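Local coordinates for protein BlEst2 (Bacillus licheniformis, PDB 6WPX) that probably hydrolyses ester bonds as a bacterial esterase or lipase, made as a propeptide form in which the C-terminal domain has autoinhibitory effects, at residues A206-G211 and T249-H254; S215-G220 and D253-I258. One frame throughout, in Å; residues are numbered along the deposited sequence.

Contact 1: residues A206-G211 and T249-H254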
loop_
_atom_site.group_PDB
_atom_site.type_symbol
_atom_site.label_atom_id
_atom_site.label_comp_id
_atom_site.label_asym_id
_atom_site.label_seq_id
_atom_site.Cartn_x
_atom_site.Cartn_y
_atom_site.Cartn_z
ATOM N N ALA A 206 -10.679 8.930 -1.162
ATOM C CA ALA A 206 -9.734 8.270 -0.261
ATOM C C ALA A 206 -10.346 8.218 1.118
ATOM O O ALA A 206 -11.145 9.088 1.475
ATOM C CB ALA A 206 -8.406 9.022 -0.230
ATOM N N GLY A 207 -9.983 7.194 1.874
ATOM C CA GLY A 207 -10.451 7.038 3.246
ATOM C C GLY A 207 -9.374 7.401 4.258
ATOM O O GLY A 207 -8.178 7.376 3.934
ATOM N N ASN A 208 -9.785 7.752 5.483
ATOM C CA ASN A 208 -8.828 8.086 6.558
ATOM C C ASN A 208 -9.058 7.205 7.784
ATOM O O ASN A 208 -8.499 7.477 8.835
ATOM C CB ASN A 208 -8.936 9.561 6.956
ATOM C CG ASN A 208 -10.296 9.945 7.468
ATOM O OD1 ASN A 208 -11.095 9.113 7.877
ATOM N ND2 ASN A 208 -10.636 11.196 7.351
ATOM N N LYS A 209 -9.922 6.196 7.659
ATOM C CA LYS A 209 -10.234 5.326 8.788
ATOM C C LYS A 209 -9.341 4.087 8.750
ATOM O O LYS A 209 -9.229 3.453 7.713
ATOM C CB LYS A 209 -11.734 4.934 8.773
ATOM C CG LYS A 209 -12.172 4.189 10.032
ATOM C CD LYS A 209 -13.678 4.257 10.291
ATOM C CE LYS A 209 -14.435 3.114 9.660
ATOM N NZ LYS A 209 -15.831 3.035 10.164
ATOM N N ILE A 210 -8.721 3.734 9.869
ATOM C CA ILE A 210 -7.902 2.518 9.868
ATOM C C ILE A 210 -8.698 1.390 10.538
ATOM O O ILE A 210 -9.805 1.630 11.025
ATOM C CB ILE A 210 -6.478 2.740 10.442
ATOM C CG1 ILE A 210 -6.489 2.983 11.986
ATOM C CG2 ILE A 210 -5.768 3.877 9.700
ATOM C CD1 ILE A 210 -5.097 2.554 12.696
ATOM N N GLY A 211 -8.149 0.178 10.548
ATOM C CA GLY A 211 -8.824 -0.932 11.198
ATOM C C GLY A 211 -8.760 -0.772 12.702
ATOM O O GLY A 211 -7.778 -0.234 13.229
ATOM N N THR A 249 -11.038 13.596 2.010
ATOM C CA THR A 249 -11.012 12.264 2.586
ATOM C C THR A 249 -12.297 11.978 3.373
ATOM O O THR A 249 -12.813 12.857 4.061
ATOM C CB THR A 249 -9.711 12.145 3.407
ATOM O OG1 THR A 249 -8.632 12.593 2.586
ATOM C CG2 THR A 249 -9.381 10.781 3.691
ATOM N N GLY A 250 -12.830 10.777 3.206
ATOM C CA GLY A 250 -14.036 10.349 3.906
ATOM C C GLY A 250 -13.677 9.380 5.008
ATOM O O GLY A 250 -12.580 8.816 5.000
ATOM N N LYS A 251 -14.625 9.093 5.897
ATOM C CA LYS A 251 -14.365 8.195 7.032
ATOM C C LYS A 251 -14.608 6.746 6.630
ATOM O O LYS A 251 -15.539 6.087 7.093
ATOM C CB LYS A 251 -15.147 8.637 8.272
ATOM C CG LYS A 251 -14.830 10.074 8.675
ATOM C CD LYS A 251 -15.538 10.444 9.951
ATOM C CE LYS A 251 -15.317 11.890 10.333
ATOM N NZ LYS A 251 -13.925 12.129 10.792
ATOM N N TRP A 252 -13.783 6.287 5.683
ATOM C CA TRP A 252 -13.831 4.932 5.172
ATOM C C TRP A 252 -12.487 4.280 5.364
ATOM O O TRP A 252 -11.463 4.950 5.356
ATOM C CB TRP A 252 -14.183 4.915 3.658
ATOM C CG TRP A 252 -15.309 5.835 3.281
ATOM C CD1 TRP A 252 -16.589 5.805 3.755
ATOM C CD2 TRP A 252 -15.229 6.970 2.408
ATOM N NE1 TRP A 252 -17.319 6.856 3.227
ATOM C CE2 TRP A 252 -16.502 7.593 2.406
ATOM C CE3 TRP A 252 -14.202 7.526 1.620
ATOM C CZ2 TRP A 252 -16.772 8.733 1.635
ATOM C CZ3 TRP A 252 -14.481 8.635 0.842
ATOM C CH2 TRP A 252 -15.740 9.244 0.875
ATOM N N ASP A 253 -12.501 2.960 5.528
ATOM C CA ASP A 253 -11.274 2.206 5.556
ATOM C C ASP A 253 -11.226 1.563 4.179
ATOM O O ASP A 253 -12.179 1.719 3.388
ATOM C CB ASP A 253 -11.201 1.199 6.730
ATOM C CG ASP A 253 -12.292 0.141 6.785
ATOM O OD1 ASP A 253 -12.569 -0.472 5.753
ATOM O OD2 ASP A 253 -12.787 -0.135 7.887
ATOM N N HIS A 254 -10.148 0.840 3.880
ATOM C CA HIS A 254 -9.995 0.226 2.561
ATOM C C HIS A 254 -11.103 -0.764 2.197
ATOM O O HIS A 254 -11.360 -0.927 1.021
ATOM C CB HIS A 254 -8.615 -0.430 2.422
ATOM C CG HIS A 254 -8.161 -0.501 1.007
ATOM N ND1 HIS A 254 -7.960 0.664 0.239
ATOM C CD2 HIS A 254 -7.863 -1.578 0.257
ATOM C CE1 HIS A 254 -7.565 0.234 -0.941
ATOM N NE2 HIS A 254 -7.520 -1.105 -0.982
HETATM O O HOH W 1 -13.330 13.160 7.055
HETATM O O HOH W 2 -16.456 3.502 6.883
HETATM O O HOH W 3 -16.602 5.803 9.831
HETATM O O HOH W 4 -12.306 0.603 10.470
#
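Ala206 O and Gly250 N open a short backbone pairing, 2.9 Å apart with an N-H...O angle of 167°. Asn208 N returns to Gly250 O at 3.0 Å, meeting it nearly end-on to the carbonyl, so both bonds flanking Gly207 go to Gly250: a single parallel-type beta bridge. A third bond runs from Lys209 N to Trp252 O, with the donor 50° above the carbonyl plane. Weak CA-H...O contacts fill in; Gly207 CA lies 3.1 Å from Trp252 O, where any side chain at this glycine would collide.

Side-chain packing centres on Thr249. Its CG2, anti to the backbone N, is turned over the bridge, 3.3 Å from Ala206 O, and makes an apolar contact with Asn208 CB at 3.5 Å. The six-membered ring of Trp252 meets Ala206 O obliquely, and Gly250 CA sits over one face of the indole.

Waters join the polar ends. One donates to both Ile210 O and Asp253 OD2, at 2.7 Å from the latter; OD1 of the same carboxylate is held by the turn that follows, with Ser256 N as partner. Lys209 NZ reaches Lys251 O through water; NZ itself stays 4.9 Å from Asp253 OD2, opposite charges not in contact.

The arrangement extends the pairing of parallel strands 201-205 and 245-246 into their following loops, at the sheet edge of an alpha/beta-hydrolase fold.

Contact 2: residues S215-G220 and D253-I258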
loop_
_atom_site.group_PDB
_atom_site.type_symbol
_atom_site.label_atom_id
_atom_site.label_comp_id
_atom_site.label_asym_id
_atom_site.label_seq_id
_atom_site.Cartn_x
_atom_site.Cartn_y
_atom_site.Cartn_z
ATOM N N SER A 215 -8.725 -6.045 14.251
ATOM C CA SER A 215 -9.233 -6.231 12.881
ATOM C C SER A 215 -8.133 -6.246 11.816
ATOM O O SER A 215 -7.015 -5.811 12.086
ATOM C CB SER A 215 -10.310 -5.195 12.555
ATOM O OG SER A 215 -9.764 -3.893 12.402
ATOM N N ALA A 216 -8.465 -6.718 10.604
ATOM C CA ALA A 216 -7.553 -6.884 9.466
ATOM C C ALA A 216 -6.823 -5.622 8.971
ATOM O O ALA A 216 -5.851 -5.767 8.233
ATOM C CB ALA A 216 -8.284 -7.528 8.300
ATOM N N LEU A 217 -7.285 -4.415 9.302
ATOM C CA LEU A 217 -6.567 -3.217 8.803
ATOM C C LEU A 217 -5.914 -2.419 9.932
ATOM O O LEU A 217 -5.521 -1.267 9.731
ATOM C CB LEU A 217 -7.496 -2.329 7.935
ATOM C CG LEU A 217 -8.008 -2.935 6.608
ATOM C CD1 LEU A 217 -9.221 -2.137 6.079
ATOM C CD2 LEU A 217 -6.912 -2.951 5.550
ATOM N N PHE A 218 -5.783 -3.031 11.104
ATOM C CA PHE A 218 -5.081 -2.385 12.234
ATOM C C PHE A 218 -3.586 -2.272 11.889
ATOM O O PHE A 218 -3.086 -1.172 11.868
ATOM C CB PHE A 218 -5.251 -3.132 13.553
ATOM C CG PHE A 218 -4.578 -2.404 14.683
ATOM C CD1 PHE A 218 -5.051 -1.179 15.114
ATOM C CD2 PHE A 218 -3.429 -2.898 15.272
ATOM C CE1 PHE A 218 -4.426 -0.497 16.141
ATOM C CE2 PHE A 218 -2.809 -2.224 16.307
ATOM C CZ PHE A 218 -3.304 -1.021 16.729
ATOM N N PHE A 219 -2.925 -3.400 11.629
ATOM C CA PHE A 219 -1.487 -3.396 11.269
ATOM C C PHE A 219 -1.228 -2.439 10.101
ATOM O O PHE A 219 -0.420 -1.583 10.261
ATOM C CB PHE A 219 -0.908 -4.770 10.944
ATOM C CG PHE A 219 0.377 -4.660 10.163
ATOM C CD1 PHE A 219 1.528 -4.183 10.758
ATOM C CD2 PHE A 219 0.420 -4.970 8.814
ATOM C CE1 PHE A 219 2.693 -4.040 10.028
ATOM C CE2 PHE A 219 1.594 -4.839 8.094
ATOM C CZ PHE A 219 2.728 -4.367 8.701
ATOM N N GLY A 220 -1.902 -2.634 8.968
ATOM C CA GLY A 220 -1.741 -1.754 7.804
ATOM C C GLY A 220 -1.923 -0.289 8.177
ATOM O O GLY A 220 -1.161 0.515 7.741
ATOM N N ASP A 253 -12.501 2.960 5.528
ATOM C CA ASP A 253 -11.274 2.206 5.556
ATOM C C ASP A 253 -11.226 1.563 4.179
ATOM O O ASP A 253 -12.179 1.719 3.388
ATOM C CB ASP A 253 -11.201 1.199 6.730
ATOM C CG ASP A 253 -12.292 0.141 6.785
ATOM O OD1 ASP A 253 -12.569 -0.472 5.753
ATOM O OD2 ASP A 253 -12.787 -0.135 7.887
ATOM N N HIS A 254 -10.148 0.840 3.880
ATOM C CA HIS A 254 -9.995 0.226 2.561
ATOM C C HIS A 254 -11.103 -0.764 2.197
ATOM O O HIS A 254 -11.360 -0.927 1.021
ATOM C CB HIS A 254 -8.615 -0.430 2.422
ATOM C CG HIS A 254 -8.161 -0.501 1.007
ATOM N ND1 HIS A 254 -7.960 0.664 0.239
ATOM C CD2 HIS A 254 -7.863 -1.578 0.257
ATOM C CE1 HIS A 254 -7.565 0.234 -0.941
ATOM N NE2 HIS A 254 -7.520 -1.105 -0.982
ATOM N N PHE A 255 -11.753 -1.403 3.181
ATOM C CA PHE A 255 -12.849 -2.329 2.873
ATOM C C PHE A 255 -14.181 -1.595 2.751
ATOM O O PHE A 255 -14.943 -1.888 1.851
ATOM C CB PHE A 255 -12.969 -3.457 3.924
ATOM C CG PHE A 255 -11.736 -4.310 4.124
ATOM C CD1 PHE A 255 -10.879 -4.586 3.066
ATOM C CD2 PHE A 255 -11.471 -4.891 5.352
ATOM C CE1 PHE A 255 -9.748 -5.386 3.248
ATOM C CE2 PHE A 255 -10.351 -5.712 5.527
ATOM C CZ PHE A 255 -9.497 -5.944 4.476
ATOM N N SER A 256 -14.463 -0.649 3.650
ATOM C CA SER A 256 -15.746 0.042 3.644
ATOM C C SER A 256 -15.957 1.023 2.452
ATOM O O SER A 256 -17.099 1.359 2.129
ATOM C CB SER A 256 -15.984 0.743 4.979
ATOM O OG SER A 256 -15.229 1.937 5.059
ATOM N N ILE A 257 -14.868 1.496 1.840
ATOM C CA ILE A 257 -14.912 2.475 0.742
ATOM C C ILE A 257 -15.641 1.940 -0.516
ATOM O O ILE A 257 -16.056 2.730 -1.355
ATOM C CB ILE A 257 -13.495 3.029 0.414
ATOM C CG1 ILE A 257 -13.584 4.412 -0.289
ATOM C CG2 ILE A 257 -12.643 2.004 -0.388
ATOM C CD1 ILE A 257 -12.213 5.113 -0.492
ATOM N N ILE A 258 -15.808 0.628 -0.631
ATOM C CA ILE A 258 -16.526 0.054 -1.783
ATOM C C ILE A 258 -17.932 -0.373 -1.448
ATOM O O ILE A 258 -18.624 -0.888 -2.330
ATOM C CB ILE A 258 -15.768 -1.078 -2.513
ATOM C CG1 ILE A 258 -15.451 -2.267 -1.581
ATOM C CG2 ILE A 258 -14.551 -0.488 -3.185
ATOM C CD1 ILE A 258 -15.189 -3.602 -2.349
#
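Leu217 and Asp253 mark the closest approach of the two backbones, with their CA atoms 7.9 Å apart and no hydrogen bond across. Each segment is shaped by its own local motif: 215-218 is a type I beta turn that puts Leu217 at the N-cap position of helix 218-224, while Asp253 forms an Asx turn ahead of the 3-10 segment 256-258.

The contact is therefore made by side chains, chiefly Leu217 on Phe255. With Leu217 CG anti to its carbonyl carbon (chi1 -65°), the CD1 branch is carried over one face of the phenyl ring, 3.8 Å from the centroid and 16° off the ring normal, which meets the geometry of a CH-pi contact. The same methyl also touches His254 CB and lies 3.8 Å from Asp253 OD1, so it fills the angle between the ring and the turn.

That turn is held by OD1, which accepts from Phe255 N on its anti side, close to the carboxylate plane, and from Ser256 N at 2.8 Å, from above the plane. Ser256 OG answers by accepting from Asp253 N at 3.0 Å. An alanine in place of Asp253 would probably leave Phe255 N and Ser256 N without their shared acceptor and allow the phenyl ring to shift under Leu217.

Between these residues, His254 turns its ring away from Leu217; its ND1 is bonded to Asp231 OD2 and its side chain touches Ser119, consistent with the Ser-His-Asp triad of alpha/beta hydrolases. Phe255 also touches Ala346 of the C-terminal region. At the edge of the phenyl ring, in its plane, Ala216 CB stands 3.9 Å from Phe255 CE2.

Overall arrangement
Contacts 1 and 2 have centres 8 Å apart and share Asp253 and His254, so both fasten the loop between strand 245-246 and helix 260-267 to the chain running from strand 201-205 to helix 218-224. Both are partly buried. Contact 1, beside the strand ends, buries 481 Å² and depends on main-chain bonds, with waters at its outer polar groups; contact 2 buries 194 Å² and is apolar, its polar bonds staying inside 253-258. They meet directly where Trp252 packs on Ile257. Contact 2 also borders the C-terminal beta domain, where Phe218 and Phe219 of its helix touch strand 353-360.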